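Putative solute-binding component of ABC transporter (Clostridium phytofermentans, PDB 4YS6) binds beta-D-glucopyranose in the cleft between its two lobes and probably delivers sugar to an ABC transporter as its solute-binding component. Local coordinates at residues G175-N178 with A179-Y183; K46-Q49 with R50-Q53; L110-A113 with K114-I118; D77-T80 with Q81-Q84. All blocks are in the same frame, centred on the assembly; numbering follows the deposited sequence.

How the interactions relate
Interactions 1 and 2 lie at the sugar, interactions 3 and 4 away from it. The first two sit at the N-terminal ends of helices 177-195 and 50-64 and meet the same glucose, though their nearest atoms stay about 6 Å apart; interaction 1 is buried, interaction 2 partly so. Both are rich in side-chain hydrogen bonds to carbonyls, amides and sugar hydroxyls. Interaction 4, at the surface, opens helix 78-90; interaction 3, partly buried with its lysines exposed, closes helix 107-115 and packs its apolar side on helix 78-90. In both, main-chain bonds carry most of the polar contact. Sodium touches interactions 2 and 4, through a main-chain carbonyl and a carboxylate respectively.

Interaction 1 (G175-N178 with A179-Y183); sequences GDNN and ARFFY. With BGC (beta-D-glucopyranose), chain D.
With chi1 of Asn177 near trans (-167°), its amide is carried forward along the helix to Arg180, whose chain bends at chi3 to meet it. NE and NH2 of Arg180 converge on one oxygen: NH2 reaches Asn177 OD1 at 2.7 Å, in the carbonyl plane and on a lone pair, while NE reaches the same OD1 at 2.8 Å, more tilted. OD1 lies at the edge of the guanidinium, and the two planes are turned 43° apart. Asn177 ND2 stands 3.6 Å from Phe181 CE1, and the Phe181 ring also stacks with Tyr322. Asp176 splits its carboxylate between two tasks: OD1 caps the helix by accepting from Asn178 N, the N-H arriving well out of the carboxylate plane, and OD2 takes the O1 hydroxyl of glucose at 2.6 Å, with Trp216 as a further donor. Asn178 ND2 gives a bond to glucose O2 at 3.1 Å and a weak one to O1, and also bonds the carbonyl of Asp124. The Phe182 ring rests one face over Asn178 O and turns its edge to glucose O2. This is a helix N-terminus serving a sugar pocket, within the beta-alpha-beta unit of a periplasmic-binding-protein fold.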
loop_
_atom_site.group_PDB
_atom_site.type_symbol
_atom_site.label_atom_id
_atom_site.label_comp_id
_atom_site.label_asym_id
_atom_site.label_seq_id
_atom_site.Cartn_x
_atom_site.Cartn_y
_atom_site.Cartn_z
ATOM N N GLY A 175 1.566 -11.332 -3.385
ATOM C CA GLY A 175 2.935 -11.167 -3.859
ATOM C C GLY A 175 3.565 -9.853 -3.402
ATOM O O GLY A 175 4.714 -9.559 -3.738
ATOM N N ASP A 176 2.796 -9.071 -2.659
ATOM C CA ASP A 176 3.243 -7.782 -2.098
ATOM C C ASP A 176 3.539 -7.944 -0.614
ATOM O O ASP A 176 2.629 -8.137 0.186
ATOM C CB ASP A 176 2.157 -6.740 -2.321
ATOM C CG ASP A 176 2.520 -5.359 -1.818
ATOM O OD1 ASP A 176 3.581 -5.188 -1.195
ATOM O OD2 ASP A 176 1.705 -4.419 -2.035
ATOM N N ASN A 177 4.814 -7.894 -0.252
ATOM C CA ASN A 177 5.201 -8.083 1.145
ATOM C C ASN A 177 4.503 -7.073 2.049
ATOM O O ASN A 177 4.219 -7.371 3.215
ATOM C CB ASN A 177 6.725 -7.992 1.299
ATOM C CG ASN A 177 7.213 -8.472 2.645
ATOM O OD1 ASN A 177 7.020 -9.636 3.031
ATOM N ND2 ASN A 177 7.908 -7.593 3.360
ATOM N N ASN A 178 4.195 -5.889 1.533
ATOM C CA ASN A 178 3.469 -4.929 2.353
ATOM C C ASN A 178 2.125 -5.420 2.852
ATOM O O ASN A 178 1.697 -5.045 3.950
ATOM C CB ASN A 178 3.222 -3.631 1.620
ATOM C CG ASN A 178 4.494 -2.864 1.325
ATOM O OD1 ASN A 178 5.592 -3.221 1.754
ATOM N ND2 ASN A 178 4.334 -1.772 0.626
ATOM N N ALA A 179 1.450 -6.242 2.058
ATOM C CA ALA A 179 0.125 -6.701 2.438
ATOM C C ALA A 179 0.221 -7.499 3.733
ATOM O O ALA A 179 -0.667 -7.417 4.574
ATOM C CB ALA A 179 -0.508 -7.534 1.323
ATOM N N ARG A 180 1.311 -8.261 3.900
ATOM C CA ARG A 180 1.541 -9.046 5.111
ATOM C C ARG A 180 1.632 -8.154 6.329
ATOM O O ARG A 180 1.120 -8.474 7.392
ATOM C CB ARG A 180 2.836 -9.866 5.019
ATOM C CG ARG A 180 2.846 -10.942 3.968
ATOM C CD ARG A 180 3.976 -11.947 4.251
ATOM N NE ARG A 180 5.304 -11.331 4.380
ATOM C CZ ARG A 180 6.057 -11.322 5.486
ATOM N NH1 ARG A 180 5.639 -11.886 6.613
ATOM N NH2 ARG A 180 7.253 -10.743 5.468
ATOM N N PHE A 181 2.301 -7.032 6.153
ATOM C CA PHE A 181 2.446 -6.063 7.225
ATOM C C PHE A 181 1.164 -5.296 7.537
ATOM O O PHE A 181 0.865 -5.049 8.719
ATOM C CB PHE A 181 3.569 -5.089 6.882
ATOM C CG PHE A 181 4.920 -5.657 7.167
ATOM C CD1 PHE A 181 5.446 -6.662 6.378
ATOM C CD2 PHE A 181 5.649 -5.208 8.260
ATOM C CE1 PHE A 181 6.669 -7.210 6.668
ATOM C CE2 PHE A 181 6.876 -5.735 8.550
ATOM C CZ PHE A 181 7.392 -6.737 7.764
ATOM N N PHE A 182 0.410 -4.894 6.517
ATOM C CA PHE A 182 -0.858 -4.210 6.785
ATOM C C PHE A 182 -1.810 -5.170 7.531
ATOM O O PHE A 182 -2.475 -4.801 8.494
ATOM C CB PHE A 182 -1.534 -3.735 5.498
ATOM C CG PHE A 182 -0.702 -2.802 4.648
ATOM C CD1 PHE A 182 0.100 -1.821 5.209
ATOM C CD2 PHE A 182 -0.744 -2.916 3.268
ATOM C CE1 PHE A 182 0.838 -0.990 4.414
ATOM C CE2 PHE A 182 -0.000 -2.089 2.468
ATOM C CZ PHE A 182 0.776 -1.108 3.042
ATOM N N TYR A 183 -1.872 -6.419 7.067
ATOM C CA TYR A 183 -2.725 -7.443 7.683
ATOM C C TYR A 183 -2.241 -7.741 9.099
ATOM O O TYR A 183 -3.038 -7.782 10.038
ATOM C CB TYR A 183 -2.723 -8.701 6.807
ATOM C CG TYR A 183 -3.431 -9.906 7.383
ATOM C CD1 TYR A 183 -4.776 -10.123 7.139
ATOM C CD2 TYR A 183 -2.747 -10.824 8.139
ATOM C CE1 TYR A 183 -5.422 -11.226 7.672
ATOM C CE2 TYR A 183 -3.375 -11.917 8.671
ATOM C CZ TYR A 183 -4.712 -12.118 8.429
ATOM O OH TYR A 183 -5.328 -13.232 8.981
HETATM C C2 BGC D . 1.263 0.177 -1.130
HETATM C C3 BGC D . -0.091 0.775 -0.932
HETATM C C4 BGC D . -0.947 0.648 -2.121
HETATM C C5 BGC D . -1.015 -0.758 -2.632
HETATM C C6 BGC D . -1.707 -0.895 -3.971
HETATM C C1 BGC D . 1.115 -1.314 -1.494
HETATM O O1 BGC D . 2.248 -1.891 -1.704
HETATM O O2 BGC D . 2.025 0.290 0.066
HETATM O O3 BGC D . 0.126 2.194 -0.581
HETATM O O4 BGC D . -2.317 1.024 -1.831
HETATM O O5 BGC D . 0.353 -1.238 -2.791
HETATM O O6 BGC D . -1.256 0.075 -4.903
#

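Interaction 2 (K46-Q49 with R50-Q53); sequences KDLQ and RWNQ. With NA (sodium ion), chain I; BGC (beta-D-glucopyranose), chain D.
Leu48 and Trp51 meet at the sugar: Leu48 CB packs in plane against the indole edge, 3.7 Å from Trp51 CD1, and Leu48 CD1 faces the glucose O6. Trp51 NE1 donates to that O6 at 3.0 Å. Beside it, Arg50 NH1 bonds glucose O3 at 2.9 Å with a fairly straight N-H (159°), the oxygen lying at the edge of the guanidinium and in its plane. Trp51 CH2 stands over the centre of one guanidinium face, and Arg50 CG lies over one indole face near its rim. NH1 is brought to O3 by a chi1 of 64°, which sets CG of Arg50 between backbone N and carbonyl carbon, and by a bend at chi3. Salt bridges to Asp54 and Asp124 hold the charged end.

The loop after strand 38-43 and the first turn of helix 50-64 together bring Leu48, Arg50 and Trp51 to the sugar, as in other periplasmic binding proteins of this fold.

Further out, Asn52 ties the loop to the first helical turn. Its ND2 donates to Lys46 O at 2.9 Å and to Gln49 O at 3.0 Å, both acceptors close to the amide plane. Asn52 N also donates to Gln49 O, approaching from the same face of that carbonyl as ND2. Asn52 OD1 lies against Lys46 CB and CG and accepts from a sodium-bound water, while Asn52 O binds the sodium itself at 2.9 Å, with Ser56 as a second protein ligand. Gln49 NE2 reaches Gln53 OE1 almost straight (171°), from above the Gln53 carbonyl plane, the two amides being steeply inclined; Ile275 and Tyr354 hold the Gln49 amide from outside.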
loop_
_atom_site.group_PDB
_atom_site.type_symbol
_atom_site.label_atom_id
_atom_site.label_comp_id
_atom_site.label_asym_id
_atom_site.label_seq_id
_atom_site.Cartn_x
_atom_site.Cartn_y
_atom_site.Cartn_z
ATOM N N LYS A 46 -0.044 2.146 -13.679
ATOM C CA LYS A 46 -0.749 3.427 -13.563
ATOM C C LYS A 46 -2.198 3.254 -13.123
ATOM O O LYS A 46 -2.887 4.242 -12.862
ATOM C CB LYS A 46 -0.731 4.162 -14.909
ATOM C CG LYS A 46 0.624 4.693 -15.290
ATOM C CD LYS A 46 0.538 5.453 -16.610
ATOM C CE LYS A 46 1.903 5.980 -17.021
ATOM N NZ LYS A 46 1.892 6.617 -18.369
ATOM N N ASP A 47 -2.655 2.008 -13.015
ATOM C CA ASP A 47 -4.084 1.726 -12.780
ATOM C C ASP A 47 -4.400 1.730 -11.286
ATOM O O ASP A 47 -5.558 1.693 -10.890
ATOM C CB ASP A 47 -4.487 0.387 -13.393
ATOM C CG ASP A 47 -4.426 0.396 -14.923
ATOM O OD1 ASP A 47 -4.832 1.408 -15.541
ATOM O OD2 ASP A 47 -3.965 -0.610 -15.505
ATOM N N LEU A 48 -3.358 1.768 -10.462
ATOM C CA LEU A 48 -3.483 1.968 -9.029
ATOM C C LEU A 48 -2.922 3.365 -8.785
ATOM O O LEU A 48 -1.802 3.667 -9.189
ATOM C CB LEU A 48 -2.724 0.896 -8.263
ATOM C CG LEU A 48 -3.292 -0.520 -8.395
ATOM C CD1 LEU A 48 -2.328 -1.558 -7.916
ATOM C CD2 LEU A 48 -4.589 -0.640 -7.634
ATOM N N GLN A 49 -3.709 4.248 -8.186
ATOM C CA GLN A 49 -3.460 5.663 -8.378
ATOM C C GLN A 49 -2.093 6.142 -7.922
ATOM O O GLN A 49 -1.436 6.894 -8.640
ATOM C CB GLN A 49 -4.502 6.502 -7.656
ATOM C CG GLN A 49 -4.492 7.962 -8.088
ATOM C CD GLN A 49 -5.099 8.860 -7.022
ATOM O OE1 GLN A 49 -6.296 8.825 -6.767
ATOM N NE2 GLN A 49 -4.267 9.657 -6.398
ATOM N N ARG A 50 -1.679 5.745 -6.727
ATOM C CA ARG A 50 -0.539 6.397 -6.099
ATOM C C ARG A 50 0.727 6.356 -6.960
ATOM O O ARG A 50 1.521 7.308 -6.941
ATOM C CB ARG A 50 -0.233 5.798 -4.705
ATOM C CG ARG A 50 0.198 4.370 -4.686
ATOM C CD ARG A 50 0.848 4.014 -3.358
ATOM N NE ARG A 50 2.179 4.605 -3.224
ATOM C CZ ARG A 50 3.017 4.319 -2.225
ATOM N NH1 ARG A 50 2.642 3.521 -1.241
ATOM N NH2 ARG A 50 4.234 4.853 -2.182
ATOM N N TRP A 51 0.910 5.299 -7.736
ATOM C CA TRP A 51 2.180 5.090 -8.457
ATOM C C TRP A 51 2.368 6.126 -9.536
ATOM O O TRP A 51 3.497 6.392 -9.939
ATOM C CB TRP A 51 2.264 3.674 -9.039
ATOM C CG TRP A 51 1.974 2.665 -7.987
ATOM C CD1 TRP A 51 0.836 1.927 -7.871
ATOM C CD2 TRP A 51 2.785 2.326 -6.845
ATOM N NE1 TRP A 51 0.878 1.152 -6.745
ATOM C CE2 TRP A 51 2.053 1.393 -6.085
ATOM C CE3 TRP A 51 4.048 2.729 -6.390
ATOM C CZ2 TRP A 51 2.555 0.833 -4.911
ATOM C CZ3 TRP A 51 4.526 2.183 -5.207
ATOM C CH2 TRP A 51 3.788 1.247 -4.488
ATOM N N ASN A 52 1.271 6.747 -9.979
ATOM C CA ASN A 52 1.372 7.905 -10.871
ATOM C C ASN A 52 2.107 9.050 -10.186
ATOM O O ASN A 52 2.981 9.701 -10.775
ATOM C CB ASN A 52 -0.006 8.352 -11.320
ATOM C CG ASN A 52 -0.686 7.318 -12.205
ATOM O OD1 ASN A 52 -0.416 7.231 -13.397
ATOM N ND2 ASN A 52 -1.554 6.531 -11.627
ATOM N N GLN A 53 1.760 9.276 -8.928
ATOM C CA GLN A 53 2.405 10.315 -8.136
ATOM C C GLN A 53 3.812 9.901 -7.725
ATOM O O GLN A 53 4.732 10.710 -7.789
ATOM C CB GLN A 53 1.573 10.654 -6.911
ATOM C CG GLN A 53 0.366 11.556 -7.199
ATOM C CD GLN A 53 -0.793 10.798 -7.772
ATOM O OE1 GLN A 53 -1.374 9.955 -7.097
ATOM N NE2 GLN A 53 -1.131 11.073 -9.031
HETATM NA NA NA I . 2.336 10.824 -13.383
HETATM C C2 BGC D . 1.263 0.177 -1.130
HETATM C C3 BGC D . -0.091 0.775 -0.932
HETATM C C4 BGC D . -0.947 0.648 -2.121
HETATM C C5 BGC D . -1.015 -0.758 -2.632
HETATM C C6 BGC D . -1.707 -0.895 -3.971
HETATM C C1 BGC D . 1.115 -1.314 -1.494
HETATM O O1 BGC D . 2.248 -1.891 -1.704
HETATM O O2 BGC D . 2.025 0.290 0.066
HETATM O O3 BGC D . 0.126 2.194 -0.581
HETATM O O4 BGC D . -2.317 1.024 -1.831
HETATM O O5 BGC D . 0.353 -1.238 -2.791
HETATM O O6 BGC D . -1.256 0.075 -4.903
HETATM O O HOH W 1 1.529 9.026 -14.746
HETATM O O HOH W 2 0.269 11.979 -13.055
HETATM O O HOH W 3 4.284 9.505 -14.091
#

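Interaction 3 (L110-A113 with K114-I118); sequences LAQA and KKKGI
The one flat side-chain group here, the amide of Gln112, meets the aliphatic end of Lys116: Gln112 NE2 is 3.8 Å from Lys116 CE, and Gln112 CG lies 4.0 Å from the same carbon. The two side chains run alongside each other in one direction. Gln112 is fully extended with CG anti to the backbone N (chi1 -179°), while Lys116 starts beside its own N and runs extended to CE, laying its methylenes along the glutamine; the bend at chi4 turns only NZ. Lys116 CG also passes close to Gln112 O. On another side of the helix, Ala113 CB packs 4.0 Å from Ile118 CB, and both side chains touch Ile89 of helix 78-90 and Leu96 of strand 95-98. The chain leaves the helix through a Schellman motif: Gly117 takes positive phi (73°), its N bonds Lys114 O, and Ile118 N reaches back to Ala113 O at 2.9 Å. That turn directs the chain into strand 119-123, completing a beta-alpha-beta crossover. Lys114 NZ bonds the carbonyl of Asp131. The chemistry is a main-chain closure of the last helical turn flanked by apolar packing, with three consecutive lysines at the C-terminus, whose charge would probably suit the helix dipole.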
loop_
_atom_site.group_PDB
_atom_site.type_symbol
_atom_site.label_atom_id
_atom_site.label_comp_id
_atom_site.label_asym_id
_atom_site.label_seq_id
_atom_site.Cartn_x
_atom_site.Cartn_y
_atom_site.Cartn_z
ATOM N N LEU A 110 17.843 -8.884 -11.096
ATOM C CA LEU A 110 18.634 -8.159 -10.100
ATOM C C LEU A 110 20.049 -8.738 -9.906
ATOM O O LEU A 110 20.980 -7.987 -9.550
ATOM C CB LEU A 110 17.887 -8.108 -8.785
ATOM C CG LEU A 110 16.628 -7.218 -8.858
ATOM C CD1 LEU A 110 16.117 -6.957 -7.482
ATOM C CD2 LEU A 110 16.854 -5.884 -9.604
ATOM N N ALA A 111 20.233 -10.038 -10.149
ATOM C CA ALA A 111 21.561 -10.626 -10.154
ATOM C C ALA A 111 22.419 -9.954 -11.234
ATOM O O ALA A 111 23.596 -9.706 -11.027
ATOM C CB ALA A 111 21.496 -12.155 -10.387
ATOM N N GLN A 112 21.814 -9.673 -12.383
ATOM C CA GLN A 112 22.493 -8.971 -13.481
ATOM C C GLN A 112 22.949 -7.574 -13.034
ATOM O O GLN A 112 24.067 -7.131 -13.306
ATOM C CB GLN A 112 21.553 -8.878 -14.692
ATOM C CG GLN A 112 22.144 -8.196 -15.890
ATOM C CD GLN A 112 21.161 -8.113 -17.039
ATOM O OE1 GLN A 112 20.100 -8.751 -17.022
ATOM N NE2 GLN A 112 21.507 -7.322 -18.048
ATOM N N ALA A 113 22.090 -6.882 -12.309
ATOM C CA ALA A 113 22.426 -5.547 -11.819
ATOM C C ALA A 113 23.570 -5.625 -10.826
ATOM O O ALA A 113 24.522 -4.857 -10.906
ATOM C CB ALA A 113 21.224 -4.905 -11.190
ATOM N N LYS A 114 23.480 -6.585 -9.909
ATOM C CA LYS A 114 24.497 -6.795 -8.895
ATOM C C LYS A 114 25.855 -7.084 -9.535
ATOM O O LYS A 114 26.863 -6.514 -9.138
ATOM C CB LYS A 114 24.082 -7.930 -7.964
ATOM C CG LYS A 114 25.000 -8.172 -6.797
ATOM C CD LYS A 114 24.558 -9.416 -6.041
ATOM C CE LYS A 114 25.439 -9.702 -4.837
ATOM N NZ LYS A 114 25.212 -8.701 -3.758
ATOM N N LYS A 115 25.869 -7.945 -10.549
ATOM C CA LYS A 115 27.100 -8.265 -11.263
ATOM C C LYS A 115 27.753 -7.021 -11.851
ATOM O O LYS A 115 28.982 -6.920 -11.886
ATOM C CB LYS A 115 26.809 -9.278 -12.376
ATOM C CG LYS A 115 27.987 -9.605 -13.280
ATOM C CD LYS A 115 29.057 -10.421 -12.559
ATOM C CE LYS A 115 30.001 -11.096 -13.553
ATOM N NZ LYS A 115 31.108 -11.784 -12.851
ATOM N N LYS A 116 26.929 -6.079 -12.303
ATOM C CA LYS A 116 27.411 -4.855 -12.935
ATOM C C LYS A 116 27.695 -3.724 -11.935
ATOM O O LYS A 116 28.057 -2.619 -12.335
ATOM C CB LYS A 116 26.392 -4.376 -13.970
ATOM C CG LYS A 116 26.229 -5.315 -15.148
ATOM C CD LYS A 116 25.436 -4.666 -16.266
ATOM C CE LYS A 116 24.903 -5.701 -17.256
ATOM N NZ LYS A 116 25.965 -6.442 -17.999
ATOM N N GLY A 117 27.529 -3.999 -10.643
ATOM C CA GLY A 117 27.735 -2.998 -9.607
ATOM C C GLY A 117 26.658 -1.937 -9.522
ATOM O O GLY A 117 26.881 -0.850 -9.000
ATOM N N ILE A 118 25.478 -2.256 -10.032
ATOM C CA ILE A 118 24.342 -1.343 -10.006
ATOM C C ILE A 118 23.576 -1.506 -8.704
ATOM O O ILE A 118 23.037 -2.582 -8.429
ATOM C CB ILE A 118 23.404 -1.611 -11.198
ATOM C CG1 ILE A 118 24.120 -1.330 -12.514
ATOM C CG2 ILE A 118 22.148 -0.742 -11.117
ATOM C CD1 ILE A 118 23.386 -1.871 -13.708
#

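Interaction 4 (D77-T80 with Q81-Q84); sequences DVQT and QVSQ. With NA (sodium ion), chain G.
Thr80 and Gln84 come at each other at a slant, one helical turn apart, the methyl Thr80 CG2 standing 3.6 Å from Gln84 NE2. That methyl is anti to the backbone N of Thr80, while Gln84 sets CG beside its own N (chi1 -71°) and then extends, which lays its chain over Thr80 O, with CG 3.1 Å from that oxygen. The Gln84 amide nitrogen bonds the carbonyl of Tyr73. On a neighbouring side of the helix, Gln79 bends at chi2, its side chain slanting over Val82 with Gln79 OE1 4.0 Å from Val82 CG1. Val78 and Val82 meet more loosely, CG1 to CG2 at 4.4 Å. Gln81 points elsewhere: its amide bonds Ile101 N and Ala99 O beyond strand 95-98. Asp77 occupies the N-cap position, yet its carboxylate turns outward, OD1 binding sodium at 2.5 Å and OD2 accepting from a water that also binds the metal; Ser75 supplies a further carbonyl ligand. Regular helical bonds join the two turns, such as Val82 N to Val78 O at 3.0 Å. A helix start built this way is held by its backbone and by glutamine amides gripping loop and strand-end main chain, while its N-cap carboxylate serves a hydrated sodium ion.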
loop_
_atom_site.group_PDB
_atom_site.type_symbol
_atom_site.label_atom_id
_atom_site.label_comp_id
_atom_site.label_asym_id
_atom_site.label_seq_id
_atom_site.Cartn_x
_atom_site.Cartn_y
_atom_site.Cartn_z
ATOM N N ASP A 77 2.050 -6.244 -14.938
ATOM C CA ASP A 77 2.478 -7.472 -15.598
ATOM C C ASP A 77 3.941 -7.757 -15.240
ATOM O O ASP A 77 4.830 -6.985 -15.606
ATOM C CB ASP A 77 2.289 -7.335 -17.110
ATOM C CG ASP A 77 0.829 -7.383 -17.524
ATOM O OD1 ASP A 77 0.011 -7.884 -16.733
ATOM O OD2 ASP A 77 0.493 -6.933 -18.643
ATOM N N VAL A 78 4.187 -8.847 -14.510
ATOM C CA VAL A 78 5.524 -9.143 -13.993
ATOM C C VAL A 78 6.580 -9.257 -15.091
ATOM O O VAL A 78 7.679 -8.710 -14.950
ATOM C CB VAL A 78 5.499 -10.428 -13.145
ATOM C CG1 VAL A 78 6.915 -10.897 -12.771
ATOM C CG2 VAL A 78 4.688 -10.188 -11.897
ATOM N N GLN A 79 6.278 -9.941 -16.191
ATOM C CA GLN A 79 7.293 -10.119 -17.224
ATOM C C GLN A 79 7.626 -8.784 -17.893
ATOM O O GLN A 79 8.763 -8.562 -18.339
ATOM C CB GLN A 79 6.845 -11.152 -18.258
ATOM C CG GLN A 79 7.884 -11.422 -19.313
ATOM C CD GLN A 79 9.206 -11.844 -18.714
ATOM O OE1 GLN A 79 10.265 -11.326 -19.081
ATOM N NE2 GLN A 79 9.152 -12.777 -17.774
ATOM N N THR A 80 6.652 -7.880 -17.936
ATOM C CA THR A 80 6.901 -6.556 -18.489
ATOM C C THR A 80 7.868 -5.811 -17.586
ATOM O O THR A 80 8.783 -5.151 -18.071
ATOM C CB THR A 80 5.599 -5.755 -18.671
ATOM O OG1 THR A 80 4.844 -6.365 -19.727
ATOM C CG2 THR A 80 5.907 -4.291 -19.045
ATOM N N GLN A 81 7.670 -5.905 -16.277
ATOM C CA GLN A 81 8.568 -5.218 -15.370
ATOM C C GLN A 81 9.975 -5.789 -15.461
ATOM O O GLN A 81 10.952 -5.039 -15.451
ATOM C CB GLN A 81 8.054 -5.286 -13.941
ATOM C CG GLN A 81 8.976 -4.542 -12.992
ATOM C CD GLN A 81 8.300 -4.274 -11.670
ATOM O OE1 GLN A 81 8.010 -5.196 -10.905
ATOM N NE2 GLN A 81 8.021 -3.015 -11.411
ATOM N N VAL A 82 10.093 -7.111 -15.566
ATOM C CA VAL A 82 11.394 -7.724 -15.759
ATOM C C VAL A 82 12.086 -7.207 -17.033
ATOM O O VAL A 82 13.269 -6.840 -17.006
ATOM C CB VAL A 82 11.281 -9.264 -15.818
ATOM C CG1 VAL A 82 12.605 -9.879 -16.243
ATOM C CG2 VAL A 82 10.835 -9.799 -14.462
ATOM N N SER A 83 11.355 -7.168 -18.145
ATOM C CA SER A 83 11.925 -6.683 -19.393
ATOM C C SER A 83 12.290 -5.203 -19.309
ATOM O O SER A 83 13.305 -4.783 -19.872
ATOM C CB SER A 83 10.955 -6.930 -20.538
ATOM O OG SER A 83 10.793 -8.317 -20.705
ATOM N N GLN A 84 11.490 -4.417 -18.597
ATOM C CA GLN A 84 11.798 -3.000 -18.442
ATOM C C GLN A 84 13.089 -2.800 -17.674
ATOM O O GLN A 84 13.913 -1.987 -18.065
ATOM C CB GLN A 84 10.652 -2.264 -17.765
ATOM C CG GLN A 84 9.453 -2.152 -18.680
ATOM C CD GLN A 84 8.250 -1.524 -18.022
ATOM O OE1 GLN A 84 8.101 -1.550 -16.796
ATOM N NE2 GLN A 84 7.357 -0.975 -18.849
HETATM NA NA NA G . -1.831 -6.364 -16.117
HETATM O O HOH W 4 -1.861 -5.786 -18.586
HETATM O O HOH W 5 -2.243 -7.791 -14.552
HETATM O O HOH W 6 -2.766 -4.233 -16.545
#